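PDB 4GT6: cell surface protein from Faecalibacterium prausnitzii A2-165, which is of unknown function but, as an extracellular protein built of BspA-type leucine-rich repeats, probably binds other proteins at the bacterial surface. Local coordinates for residues V277-G282 with E301-V306; I325-F330 with P349-S354; G197-S202 with E257-D262; I236-Q241 with A265-V270. All coordinates share one frame; numbering follows the deposited sequence. Where two conformers were deposited one is given.

Interaction 1. Residues V277-G282 with E301-V306. With EDO (1,2-ethanediol), chain B.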
loop_
_atom_site.group_PDB
_atom_site.type_symbol
_atom_site.label_atom_id
_atom_site.label_comp_id
_atom_site.label_asym_id
_atom_site.label_seq_id
_atom_site.Cartn_x
_atom_site.Cartn_y
_atom_site.Cartn_z
ATOM N N VAL A 277 -1.243 4.132 -24.174
ATOM C CA VAL A 277 -2.531 3.607 -24.661
ATOM C C VAL A 277 -3.556 3.480 -23.528
ATOM O O VAL A 277 -4.739 3.270 -23.807
ATOM C CB VAL A 277 -2.406 2.286 -25.460
ATOM C CG1 VAL A 277 -1.533 2.478 -26.698
ATOM C CG2 VAL A 277 -1.906 1.127 -24.594
ATOM N N SER A 278 -3.119 3.546 -22.261
ATOM C CA SER A 278 -4.065 3.449 -21.137
ATOM C C SER A 278 -3.542 4.169 -19.901
ATOM O O SER A 278 -2.342 4.317 -19.717
ATOM C CB SER A 278 -4.391 1.995 -20.789
ATOM O OG SER A 278 -3.263 1.300 -20.290
ATOM N N ILE A 279 -4.477 4.617 -19.074
ATOM C CA ILE A 279 -4.245 5.319 -17.802
ATOM C C ILE A 279 -5.004 4.574 -16.720
ATOM O O ILE A 279 -6.182 4.261 -16.921
ATOM C CB ILE A 279 -4.717 6.793 -17.884
ATOM C CG1 ILE A 279 -4.076 7.543 -19.071
ATOM C CG2 ILE A 279 -4.426 7.526 -16.579
ATOM C CD1 ILE A 279 -4.749 8.908 -19.364
ATOM N N GLY A 280 -4.354 4.338 -15.579
ATOM C CA GLY A 280 -4.976 3.645 -14.464
ATOM C C GLY A 280 -5.841 4.550 -13.609
ATOM O O GLY A 280 -5.691 5.777 -13.617
ATOM N N THR A 281 -6.708 3.938 -12.812
ATOM C CA THR A 281 -7.570 4.634 -11.846
ATOM C C THR A 281 -6.762 5.627 -10.995
ATOM O O THR A 281 -5.670 5.292 -10.519
ATOM C CB THR A 281 -8.237 3.595 -10.914
ATOM O OG1 THR A 281 -9.073 2.752 -11.707
ATOM C CG2 THR A 281 -9.072 4.259 -9.784
ATOM N N GLY A 282 -7.299 6.837 -10.846
ATOM C CA GLY A 282 -6.737 7.885 -9.996
ATOM C C GLY A 282 -5.297 8.246 -10.307
ATOM O O GLY A 282 -4.565 8.683 -9.416
ATOM N N GLU A 301 -10.148 6.075 -22.843
ATOM C CA GLU A 301 -10.933 6.177 -21.616
ATOM C C GLU A 301 -10.264 7.094 -20.614
ATOM O O GLU A 301 -9.033 7.123 -20.539
ATOM C CB GLU A 301 -11.066 4.759 -21.024
ATOM C CG GLU A 301 -11.680 4.622 -19.643
ATOM C CD GLU A 301 -11.541 3.202 -19.129
ATOM O OE1 GLU A 301 -12.197 2.303 -19.704
ATOM O OE2 GLU A 301 -10.733 2.977 -18.197
ATOM N N LEU A 302 -11.074 7.851 -19.855
ATOM C CA LEU A 302 -10.615 8.609 -18.686
ATOM C C LEU A 302 -11.062 7.753 -17.491
ATOM O O LEU A 302 -12.270 7.536 -17.314
ATOM C CB LEU A 302 -11.153 10.050 -18.649
ATOM C CG LEU A 302 -10.596 11.007 -19.722
ATOM C CD1 LEU A 302 -10.898 12.421 -19.335
ATOM C CD2 LEU A 302 -9.089 10.861 -19.904
ATOM N N PRO A 303 -10.115 7.098 -16.777
ATOM C CA PRO A 303 -10.523 6.123 -15.760
ATOM C C PRO A 303 -11.110 6.774 -14.522
ATOM O O PRO A 303 -11.059 7.993 -14.363
ATOM C CB PRO A 303 -9.217 5.391 -15.451
ATOM C CG PRO A 303 -8.165 6.438 -15.655
ATOM C CD PRO A 303 -8.642 7.186 -16.880
ATOM N N GLU A 304 -11.624 5.950 -13.614
ATOM C CA GLU A 304 -12.211 6.426 -12.382
ATOM C C GLU A 304 -11.242 7.334 -11.608
ATOM O O GLU A 304 -10.049 7.031 -11.521
ATOM C CB GLU A 304 -12.605 5.195 -11.544
ATOM C CG GLU A 304 -13.043 5.459 -10.119
ATOM C CD GLU A 304 -13.269 4.144 -9.401
ATOM O OE1 GLU A 304 -13.964 3.273 -9.977
ATOM O OE2 GLU A 304 -12.668 3.944 -8.319
ATOM N N SER A 305 -11.758 8.484 -11.106
ATOM C CA SER A 305 -11.032 9.462 -10.274
ATOM C C SER A 305 -9.719 9.962 -10.905
ATOM O O SER A 305 -8.851 10.432 -10.165
ATOM C CB SER A 305 -10.697 8.850 -8.909
ATOM O OG SER A 305 -11.830 8.371 -8.209
ATOM N N VAL A 306 -9.579 9.901 -12.244
ATOM C CA VAL A 306 -8.291 10.230 -12.907
ATOM C C VAL A 306 -7.757 11.636 -12.496
ATOM O O VAL A 306 -6.568 11.752 -12.204
ATOM C CB VAL A 306 -8.302 10.020 -14.447
ATOM C CG1 VAL A 306 -9.389 10.840 -15.149
ATOM C CG2 VAL A 306 -6.909 10.255 -15.063
HETATM C C1 EDO B . -7.757 0.632 -14.318
HETATM O O1 EDO B . -6.654 0.967 -13.468
HETATM C C2 EDO B . -7.684 1.390 -15.667
HETATM O O2 EDO B . -6.929 0.658 -16.619
HETATM O O HOH W 1 -7.155 5.045 -20.468
HETATM O O HOH W 2 -8.067 3.111 -18.674
HETATM O O HOH W 3 -11.021 3.075 -13.690
#

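Interaction 2. Residues I325-F330 with P349-S354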
loop_
_atom_site.group_PDB
_atom_site.type_symbol
_atom_site.label_atom_id
_atom_site.label_comp_id
_atom_site.label_asym_id
_atom_site.label_seq_id
_atom_site.Cartn_x
_atom_site.Cartn_y
_atom_site.Cartn_z
ATOM N N ILE A 325 -15.821 8.575 -19.795
ATOM C CA ILE A 325 -15.250 9.344 -18.694
ATOM C C ILE A 325 -15.861 8.683 -17.466
ATOM O O ILE A 325 -17.067 8.795 -17.274
ATOM C CB ILE A 325 -15.606 10.851 -18.858
ATOM C CG1 ILE A 325 -14.998 11.446 -20.151
ATOM C CG2 ILE A 325 -15.211 11.664 -17.611
ATOM C CD1 ILE A 325 -15.471 12.923 -20.484
ATOM N N LEU A 326 -15.069 7.935 -16.691
ATOM C CA LEU A 326 -15.631 7.135 -15.605
ATOM C C LEU A 326 -15.937 7.929 -14.323
ATOM O O LEU A 326 -15.737 9.142 -14.257
ATOM C CB LEU A 326 -14.727 5.916 -15.307
ATOM C CG LEU A 326 -14.514 4.910 -16.470
ATOM C CD1 LEU A 326 -13.777 3.653 -15.966
ATOM C CD2 LEU A 326 -15.841 4.491 -17.109
ATOM N N ASP A 327 -16.484 7.231 -13.318
ATOM C CA ASP A 327 -16.922 7.835 -12.053
ATOM C C ASP A 327 -15.853 8.717 -11.411
ATOM O O ASP A 327 -14.682 8.357 -11.397
ATOM C CB ASP A 327 -17.343 6.746 -11.062
ATOM C CG ASP A 327 -18.768 6.256 -11.284
ATOM O OD1 ASP A 327 -19.714 7.034 -11.028
ATOM O OD2 ASP A 327 -18.935 5.093 -11.668
ATOM N N ASP A 328 -16.264 9.905 -10.927
ATOM C CA ASP A 328 -15.402 10.848 -10.221
ATOM C C ASP A 328 -14.163 11.314 -11.030
ATOM O O ASP A 328 -13.241 11.849 -10.426
ATOM C CB ASP A 328 -14.918 10.209 -8.891
ATOM C CG ASP A 328 -15.989 9.990 -7.847
ATOM O OD1 ASP A 328 -17.067 10.626 -7.954
ATOM O OD2 ASP A 328 -15.730 9.230 -6.887
ATOM N N ALA A 329 -14.152 11.173 -12.374
ATOM C CA ALA A 329 -12.994 11.571 -13.187
ATOM C C ALA A 329 -12.527 13.019 -12.901
ATOM O O ALA A 329 -11.323 13.260 -12.893
ATOM C CB ALA A 329 -13.285 11.406 -14.663
ATOM N N PHE A 330 -13.459 13.951 -12.659
ATOM C CA PHE A 330 -13.117 15.349 -12.337
ATOM C C PHE A 330 -13.775 15.783 -11.028
ATOM O O PHE A 330 -13.999 16.978 -10.830
ATOM C CB PHE A 330 -13.536 16.294 -13.483
ATOM C CG PHE A 330 -12.755 16.046 -14.749
ATOM C CD1 PHE A 330 -11.533 16.682 -14.967
ATOM C CD2 PHE A 330 -13.204 15.125 -15.692
ATOM C CE1 PHE A 330 -10.812 16.457 -16.142
ATOM C CE2 PHE A 330 -12.477 14.888 -16.860
ATOM C CZ PHE A 330 -11.298 15.570 -17.087
ATOM N N PRO A 349 -20.875 9.208 -16.185
ATOM C CA PRO A 349 -21.719 9.145 -14.973
ATOM C C PRO A 349 -21.842 10.533 -14.340
ATOM O O PRO A 349 -20.940 11.351 -14.511
ATOM C CB PRO A 349 -20.970 8.177 -14.046
ATOM C CG PRO A 349 -19.879 7.596 -14.838
ATOM C CD PRO A 349 -19.596 8.498 -15.989
ATOM N N GLU A 350 -22.949 10.805 -13.611
ATOM C CA GLU A 350 -23.174 12.093 -12.948
ATOM C C GLU A 350 -22.000 12.464 -12.013
ATOM O O GLU A 350 -21.663 13.639 -11.877
ATOM C CB GLU A 350 -24.490 12.050 -12.156
ATOM C CG GLU A 350 -25.048 13.417 -11.800
ATOM C CD GLU A 350 -26.233 13.419 -10.850
ATOM O OE1 GLU A 350 -26.891 12.363 -10.701
ATOM O OE2 GLU A 350 -26.506 14.486 -10.254
ATOM N N SER A 351 -21.355 11.461 -11.388
ATOM C CA SER A 351 -20.260 11.741 -10.445
ATOM C C SER A 351 -18.980 12.267 -11.132
ATOM O O SER A 351 -18.132 12.841 -10.448
ATOM C CB SER A 351 -19.918 10.496 -9.639
ATOM O OG SER A 351 -19.269 9.572 -10.494
ATOM N N ALA A 352 -18.838 12.083 -12.463
ATOM C CA ALA A 352 -17.626 12.511 -13.176
ATOM C C ALA A 352 -17.368 14.021 -13.015
ATOM O O ALA A 352 -16.216 14.426 -12.908
ATOM C CB ALA A 352 -17.723 12.144 -14.650
ATOM N N PHE A 353 -18.428 14.835 -12.936
ATOM C CA PHE A 353 -18.269 16.282 -12.787
ATOM C C PHE A 353 -18.931 16.783 -11.496
ATOM O O PHE A 353 -19.374 17.933 -11.437
ATOM C CB PHE A 353 -18.807 17.009 -14.041
ATOM C CG PHE A 353 -17.947 16.721 -15.251
ATOM C CD1 PHE A 353 -16.736 17.383 -15.437
ATOM C CD2 PHE A 353 -18.314 15.747 -16.170
ATOM C CE1 PHE A 353 -15.922 17.090 -16.527
ATOM C CE2 PHE A 353 -17.495 15.450 -17.266
ATOM C CZ PHE A 353 -16.299 16.114 -17.429
ATOM N N SER A 354 -18.948 15.936 -10.438
ATOM C CA SER A 354 -19.515 16.300 -9.140
ATOM C C SER A 354 -18.604 17.309 -8.451
ATOM O O SER A 354 -17.388 17.261 -8.632
ATOM C CB SER A 354 -19.722 15.065 -8.266
ATOM O OG SER A 354 -18.521 14.334 -8.085
HETATM O O HOH W 4 -22.626 8.910 -10.965
#

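Interaction 3. Residues G197-S202 with E257-D262. With EDO (1,2-ethanediol), chain F; EDO (1,2-ethanediol), chain L; EDO (1,2-ethanediol), chain G.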
loop_
_atom_site.group_PDB
_atom_site.type_symbol
_atom_site.label_atom_id
_atom_site.label_comp_id
_atom_site.label_asym_id
_atom_site.label_seq_id
_atom_site.Cartn_x
_atom_site.Cartn_y
_atom_site.Cartn_z
ATOM N N GLY A 197 3.637 -5.057 -7.194
ATOM C CA GLY A 197 2.193 -5.154 -7.323
ATOM C C GLY A 197 1.521 -3.804 -7.441
ATOM O O GLY A 197 2.098 -2.779 -7.071
ATOM N N THR A 198 0.280 -3.813 -7.914
ATOM C CA THR A 198 -0.555 -2.618 -8.087
ATOM C C THR A 198 -0.602 -1.807 -6.796
ATOM O O THR A 198 -0.845 -2.415 -5.743
ATOM C CB THR A 198 -1.982 -3.068 -8.487
ATOM O OG1 THR A 198 -1.931 -4.035 -9.541
ATOM C CG2 THR A 198 -2.843 -1.927 -8.909
ATOM N N ASN A 199 -0.426 -0.467 -6.863
ATOM C CA ASN A 199 -0.552 0.456 -5.735
ATOM C C ASN A 199 0.445 0.218 -4.593
ATOM O O ASN A 199 0.251 0.775 -3.506
ATOM C CB ASN A 199 -1.999 0.417 -5.188
ATOM C CG ASN A 199 -2.990 1.047 -6.118
ATOM O OD1 ASN A 199 -2.706 2.070 -6.734
ATOM N ND2 ASN A 199 -4.157 0.419 -6.291
ATOM N N ALA A 200 1.555 -0.498 -4.850
ATOM C CA ALA A 200 2.609 -0.701 -3.831
ATOM C C ALA A 200 3.074 0.629 -3.261
ATOM O O ALA A 200 3.389 0.704 -2.079
ATOM C CB ALA A 200 3.804 -1.436 -4.449
ATOM N N PHE A 201 3.110 1.700 -4.106
ATOM C CA PHE A 201 3.559 3.016 -3.665
ATOM C C PHE A 201 2.480 4.098 -3.863
ATOM O O PHE A 201 2.797 5.293 -3.902
ATOM C CB PHE A 201 4.875 3.392 -4.386
ATOM C CG PHE A 201 5.988 2.435 -4.025
ATOM C CD1 PHE A 201 6.570 2.463 -2.756
ATOM C CD2 PHE A 201 6.413 1.466 -4.930
ATOM C CE1 PHE A 201 7.589 1.564 -2.416
ATOM C CE2 PHE A 201 7.434 0.562 -4.590
ATOM C CZ PHE A 201 8.022 0.624 -3.338
ATOM N N SER A 202 1.199 3.699 -3.879
ATOM C CA SER A 202 0.124 4.693 -3.987
ATOM C C SER A 202 0.043 5.508 -2.679
ATOM O O SER A 202 0.499 5.043 -1.621
ATOM C CB SER A 202 -1.212 4.025 -4.289
ATOM O OG SER A 202 -1.624 3.225 -3.184
ATOM N N GLU A 257 0.274 3.787 -14.841
ATOM C CA GLU A 257 -0.373 2.860 -13.928
ATOM C C GLU A 257 -1.227 3.621 -12.865
ATOM O O GLU A 257 -1.118 4.845 -12.715
ATOM C CB GLU A 257 0.667 1.900 -13.306
ATOM C CG GLU A 257 0.101 0.639 -12.655
ATOM C CD GLU A 257 -0.974 -0.072 -13.456
ATOM O OE1 GLU A 257 -0.613 -0.759 -14.438
ATOM O OE2 GLU A 257 -2.176 0.149 -13.174
ATOM N N THR A 258 -2.133 2.897 -12.211
ATOM C CA THR A 258 -3.049 3.457 -11.219
ATOM C C THR A 258 -2.270 4.242 -10.154
ATOM O O THR A 258 -1.220 3.790 -9.689
ATOM C CB THR A 258 -3.954 2.357 -10.617
ATOM O OG1 THR A 258 -4.874 2.947 -9.690
ATOM C CG2 THR A 258 -3.178 1.248 -9.921
ATOM N N HIS A 259 -2.765 5.451 -9.819
ATOM C CA HIS A 259 -2.195 6.364 -8.809
ATOM C C HIS A 259 -0.699 6.696 -9.047
ATOM O O HIS A 259 -0.009 7.077 -8.097
ATOM C CB HIS A 259 -2.427 5.762 -7.391
ATOM C CG HIS A 259 -3.885 5.558 -7.095
ATOM N ND1 HIS A 259 -4.447 4.291 -7.028
ATOM C CD2 HIS A 259 -4.863 6.475 -6.910
ATOM C CE1 HIS A 259 -5.742 4.479 -6.801
ATOM N NE2 HIS A 259 -6.034 5.777 -6.698
ATOM N N ALA A 260 -0.195 6.592 -10.311
ATOM C CA ALA A 260 1.238 6.830 -10.563
ATOM C C ALA A 260 1.653 8.266 -10.228
ATOM O O ALA A 260 2.799 8.499 -9.837
ATOM C CB ALA A 260 1.594 6.513 -12.023
ATOM N N PHE A 261 0.722 9.229 -10.384
ATOM C CA PHE A 261 0.991 10.650 -10.105
ATOM C C PHE A 261 0.071 11.175 -9.016
ATOM O O PHE A 261 -0.156 12.375 -8.945
ATOM C CB PHE A 261 0.794 11.508 -11.372
ATOM C CG PHE A 261 1.792 11.357 -12.488
ATOM C CD1 PHE A 261 1.639 10.359 -13.450
ATOM C CD2 PHE A 261 2.828 12.278 -12.648
ATOM C CE1 PHE A 261 2.538 10.246 -14.518
ATOM C CE2 PHE A 261 3.738 12.154 -13.706
ATOM C CZ PHE A 261 3.584 11.143 -14.639
ATOM N N ASP A 262 -0.441 10.311 -8.136
ATOM C CA ASP A 262 -1.347 10.829 -7.125
ATOM C C ASP A 262 -0.609 11.773 -6.160
ATOM O O ASP A 262 0.596 11.615 -5.910
ATOM C CB ASP A 262 -2.111 9.708 -6.380
ATOM C CG ASP A 262 -1.333 8.777 -5.433
ATOM O OD1 ASP A 262 -0.101 8.905 -5.343
ATOM O OD2 ASP A 262 -1.970 7.936 -4.778
HETATM C C1 EDO F . 2.585 -0.340 -9.115
HETATM O O1 EDO F . 1.324 0.381 -9.035
HETATM C C2 EDO F . 2.455 -1.520 -10.132
HETATM O O2 EDO F . 3.704 -2.032 -10.616
HETATM C C1 EDO L . -7.105 0.141 -8.136
HETATM O O1 EDO L . -6.274 1.288 -8.197
HETATM C C2 EDO L . -7.132 -0.647 -9.458
HETATM O O2 EDO L . -5.933 -1.370 -9.592
HETATM C C1 EDO G . -6.389 3.668 -3.363
HETATM O O1 EDO G . -6.360 2.260 -3.542
HETATM C C2 EDO G . -4.952 4.213 -3.554
HETATM O O2 EDO G . -4.125 3.751 -2.515
#

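Interaction 4. Residues I236-Q241 with A265-V270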
loop_
_atom_site.group_PDB
_atom_site.type_symbol
_atom_site.label_atom_id
_atom_site.label_comp_id
_atom_site.label_asym_id
_atom_site.label_seq_id
_atom_site.Cartn_x
_atom_site.Cartn_y
_atom_site.Cartn_z
ATOM N N ILE A 236 4.973 3.766 -13.045
ATOM C CA ILE A 236 4.256 3.312 -11.856
ATOM C C ILE A 236 4.345 4.292 -10.673
ATOM O O ILE A 236 3.394 4.329 -9.885
ATOM C CB ILE A 236 4.640 1.858 -11.474
ATOM C CG1 ILE A 236 6.072 1.719 -10.950
ATOM C CG2 ILE A 236 4.318 0.828 -12.659
ATOM C CD1 ILE A 236 6.387 0.313 -10.429
ATOM N N ARG A 237 5.425 5.109 -10.549
ATOM C CA ARG A 237 5.497 6.052 -9.436
ATOM C C ARG A 237 6.332 7.291 -9.775
ATOM O O ARG A 237 7.550 7.210 -9.965
ATOM C CB ARG A 237 6.066 5.376 -8.156
ATOM C CG ARG A 237 6.145 6.271 -6.923
ATOM C CD ARG A 237 4.767 6.531 -6.297
ATOM N NE ARG A 237 4.169 7.784 -6.788
ATOM C CZ ARG A 237 2.984 8.247 -6.405
ATOM N NH1 ARG A 237 2.209 7.529 -5.597
ATOM N NH2 ARG A 237 2.560 9.437 -6.825
ATOM N N TYR A 238 5.647 8.433 -9.848
ATOM C CA TYR A 238 6.267 9.749 -9.977
ATOM C C TYR A 238 6.347 10.302 -8.545
ATOM O O TYR A 238 5.336 10.252 -7.848
ATOM C CB TYR A 238 5.456 10.647 -10.908
ATOM C CG TYR A 238 6.087 12.009 -11.118
ATOM C CD1 TYR A 238 5.819 13.067 -10.247
ATOM C CD2 TYR A 238 6.896 12.259 -12.221
ATOM C CE1 TYR A 238 6.395 14.323 -10.438
ATOM C CE2 TYR A 238 7.455 13.518 -12.440
ATOM C CZ TYR A 238 7.200 14.546 -11.544
ATOM O OH TYR A 238 7.767 15.777 -11.752
ATOM N N PRO A 239 7.505 10.808 -8.069
ATOM C CA PRO A 239 7.599 11.215 -6.649
ATOM C C PRO A 239 6.751 12.450 -6.359
ATOM O O PRO A 239 6.902 13.457 -7.032
ATOM C CB PRO A 239 9.106 11.462 -6.412
ATOM C CG PRO A 239 9.771 11.346 -7.731
ATOM C CD PRO A 239 8.790 10.951 -8.788
ATOM N N SER A 240 5.795 12.333 -5.417
ATOM C CA SER A 240 4.838 13.413 -5.128
ATOM C C SER A 240 5.489 14.731 -4.702
ATOM O O SER A 240 4.914 15.788 -4.942
ATOM C CB SER A 240 3.859 12.975 -4.044
ATOM O OG SER A 240 2.991 11.975 -4.557
ATOM N N GLN A 241 6.673 14.672 -4.078
ATOM C CA GLN A 241 7.365 15.876 -3.625
ATOM C C GLN A 241 8.378 16.406 -4.648
ATOM O O GLN A 241 9.051 17.407 -4.372
ATOM C CB GLN A 241 8.022 15.636 -2.248
ATOM C CG GLN A 241 6.982 15.475 -1.135
ATOM C CD GLN A 241 6.166 16.730 -0.917
ATOM O OE1 GLN A 241 6.680 17.847 -0.930
ATOM N NE2 GLN A 241 4.884 16.581 -0.704
ATOM N N ALA A 265 2.474 17.529 -5.229
ATOM C CA ALA A 265 2.334 18.856 -4.628
ATOM C C ALA A 265 2.748 20.010 -5.576
ATOM O O ALA A 265 2.254 21.126 -5.408
ATOM C CB ALA A 265 3.170 18.928 -3.354
ATOM N N TYR A 266 3.654 19.751 -6.538
ATOM C CA TYR A 266 4.241 20.816 -7.365
ATOM C C TYR A 266 3.976 20.705 -8.854
ATOM O O TYR A 266 4.099 21.719 -9.558
ATOM C CB TYR A 266 5.769 20.854 -7.156
ATOM C CG TYR A 266 6.178 21.070 -5.712
ATOM C CD1 TYR A 266 6.260 22.351 -5.173
ATOM C CD2 TYR A 266 6.494 19.992 -4.886
ATOM C CE1 TYR A 266 6.613 22.555 -3.837
ATOM C CE2 TYR A 266 6.859 20.185 -3.548
ATOM C CZ TYR A 266 6.919 21.469 -3.031
ATOM O OH TYR A 266 7.291 21.677 -1.725
ATOM N N LEU A 267 3.713 19.495 -9.357
ATOM C CA LEU A 267 3.525 19.270 -10.796
ATOM C C LEU A 267 2.394 20.134 -11.355
ATOM O O LEU A 267 1.246 20.008 -10.916
ATOM C CB LEU A 267 3.259 17.781 -11.059
ATOM C CG LEU A 267 3.220 17.349 -12.546
ATOM C CD1 LEU A 267 4.581 17.553 -13.235
ATOM C CD2 LEU A 267 2.808 15.910 -12.671
ATOM N N ALA A 268 2.729 21.029 -12.313
ATOM C CA ALA A 268 1.758 21.971 -12.897
ATOM C C ALA A 268 1.384 21.620 -14.343
ATOM O O ALA A 268 0.309 22.002 -14.810
ATOM C CB ALA A 268 2.315 23.397 -12.847
ATOM N N SER A 269 2.266 20.900 -15.047
ATOM C CA SER A 269 2.040 20.576 -16.448
ATOM C C SER A 269 2.515 19.169 -16.746
ATOM O O SER A 269 3.626 18.831 -16.378
ATOM C CB SER A 269 2.801 21.574 -17.323
ATOM O OG SER A 269 2.662 21.271 -18.701
ATOM N N VAL A 270 1.699 18.361 -17.426
ATOM C CA VAL A 270 2.141 17.015 -17.798
ATOM C C VAL A 270 1.892 16.815 -19.303
ATOM O O VAL A 270 0.889 17.302 -19.835
ATOM C CB VAL A 270 1.516 15.888 -16.920
ATOM C CG1 VAL A 270 -0.007 15.807 -17.067
ATOM C CG2 VAL A 270 2.176 14.525 -17.181
HETATM O O HOH W 5 5.051 17.255 -7.347
HETATM O O HOH W 6 8.633 19.332 -0.275
#

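Interaction 1. Residues V277-G282 with E301-V306
Thr-281 turns its methyl CG2 to the side opposite its backbone N and its OG1 opposite its carbonyl carbon (chi1 -63°), which lays the methyl against Glu-304; Ile-279, with CG2 placed likewise (chi1 -54°), offers that branch to Pro-303 and Val-306. Two neighbouring coils of a BspA-type leucine-rich repeat solenoid meet here, and this pair mates through apolar branches on the buried side, a backbone bond at the turn, and water where the strands do not pair directly. Ile-279 CG2 lies 4.0 Å from Val-306 CG2; the Ile-279 side chain crosses both Val-306 and Pro-303 at about a right angle. The proline ring also presses its CG toward the backbone, 3.2 Å from Ile-279 O. Next to it, the type II turn from Pro-303 to Val-306 turns the carbonyl of Glu-304 toward Gly-282 N, which donates to that O at 2.8 Å, almost in line with the C=O bond. Gly-282 CA adds a nearly straight CH contact to Ser-305 O. Thr-281 and Glu-304 run side by side in the same direction, with Thr-281 CG2 3.4 Å from Glu-304 O. An alanine here would remove both branches, and is likely to leave the flank of Glu-304 uncovered and the water on Glu-304 N without its second partner. Another water accepts from Ile-279 N and donates to Glu-301 O, bridging the strands. The water beside the threonine sits 2.8 Å from Thr-281 OG1 and accepts from Glu-304 N at 2.9 Å.

Interaction 2. Residues I325-F330 with P349-S354
The rings of Phe-330 and Phe-353 lie side by side and point the same way, their planes only 6° apart but slid so far that they barely overlap, with centroids 5.2 Å apart. They belong to apparently equivalent positions on consecutive coils of the leucine-rich repeat solenoid; Phe-330 also meets the ring of Phe-307, and both Phe-330 and Phe-353 touch Ile-339. Phe-330 CD2 comes to 3.5 Å from Phe-353 CE1. Beside the rings, Phe-330 N donates to Ala-352 O at 2.8 Å, in the carbonyl plane, and the same oxygen stands at the edge of the Phe-330 ring.

At the other end, Ser-351 places OG between its backbone N and carbonyl carbon (chi1 72°), where it both gives and receives. It donates to Asp-327 OD1 at 2.6 Å, on the anti lone pair, and accepts a hydrogen bond from Asp-328 N at 3.1 Å. Shortening Asp-327 to an alanine is likely to leave the Ser-351 hydroxyl without this acceptor and freer to turn from Asp-328 N. Pro-349 crosses the aspartate obliquely, CB resting 3.5 Å from Asp-327 OD1. Between these ends, Ile-325 CG2 meets Ala-352 CB at 3.9 Å.

Interaction 3. Residues G197-S202 with E257-D262
A histidine and an asparagine make the single hydrogen bond between Gly-197 to Ser-202 and Glu-257 to Asp-262: no backbone atom of one segment bonds to the other, and small diol molecules, probably from the crystallisation liquor, settle around the junction. His-259 ND1 donates to Asn-199 OD1 at 2.8 Å along a fairly straight path. The oxygen lies close to the imidazole plane, at the ring's edge, whereas the donor is tilted 35° out of the amide plane, and amide and ring are turned 49° against each other. Because CG of Asn-199 stands opposite its own carbonyl carbon (chi1 -71°), the amide reaches across even though its CB does not aim at the histidine. Its other branch, Asn-199 ND2, gives a hydrogen bond of 3.0 Å to O1 of one diol. A second diol lays its C2 3.3 Å above one face of the imidazole, offset toward the rim, so edge and face of His-259 are engaged by different partners. Further along the turn, Ser-202 CB rests 3.8 Å from His-259 CB. The carboxylate of Asp-262 comes near the Ser-202 backbone, but its main partner is Arg-237, in a salt bridge through OD1, while OD2 accepts from Glu-203 N. Each segment is a type II turn overlapping a type I turn, consistent with a repeated corner of the solenoid; here two such corners, separated by 54 residues that include strands 224-227 and 233-237, meet side chain to side chain in the BspA-type leucine-rich repeat fold.

Interaction 4. Residues I236-Q241 with A265-V270
Gln-241 reaches Ala-265 and Tyr-266 by doubling back on itself. Its CB points away from them; CG is set opposite the carbonyl carbon (chi1 -69°), and a bend at the next bond (chi2 -64°) swings CD and the amide round toward the other segment. There the two tips part. NE2 lies 3.9 Å from Ala-265 CB and donates a hydrogen bond to Phe-205 O, while OE1 approaches the edge of the phenol ring, 3.5 Å from Tyr-266 CE2. Amide and ring stand almost perpendicular, 84° apart, and a water that donates to Gln-241 OE1 also lies 3.1 Å from Tyr-266 OH. Beside the glutamine the backbones join directly, Ala-265 N donating to Ser-240 O at 3.0 Å. A second water accepts from Tyr-266 N and sits 2.8 Å from the same Ser-240 O. The serine's own hydroxyl is engaged by Asp-262 O.

In this leucine-rich repeat solenoid the contact ties the chain leaving strand 233-237, which ends in a classic beta bulge where Ile-236 and Arg-237 both face Leu-224, to the loop that leads into the parallel strand 269-271. Further inward Tyr-238 extends its ring from a CG opposite the backbone N, bringing OH to 3.9 Å from Leu-267 CD1; the two side chains cross, and Phe-261 and Phe-247 share the aromatic surroundings, the former stacked on Tyr-238. The carbonyl of that tyrosine is gripped side-on by Arg-237, whose NE and NH2 both donate to Tyr-238 O, NE at 2.9 Å and from above the carbonyl plane.

In the fold
The four contacts lie along one elongated leucine-rich repeat solenoid. Interactions 3 and 4 alternate along the chain, lie about 12 Å apart between centres, and are joined by the salt bridge from Asp-262 to Arg-237. Both close before interaction 1, which touches interaction 3 through the backbones of Thr-281 and His-259, also at about 12 Å. Interaction 2 comes last, about 11 Å beyond interaction 1 and in touch with it through backbone bonds. Strands 233-237, 253-256 and 278-279 run parallel in one sheet, which interactions 1 and 4 both reach. Interactions 4, 3, 1 and 2 thus form a chain of touching neighbours, giving this repeat-bearing part of a longer cell surface protein an extended surface consistent with protein binding.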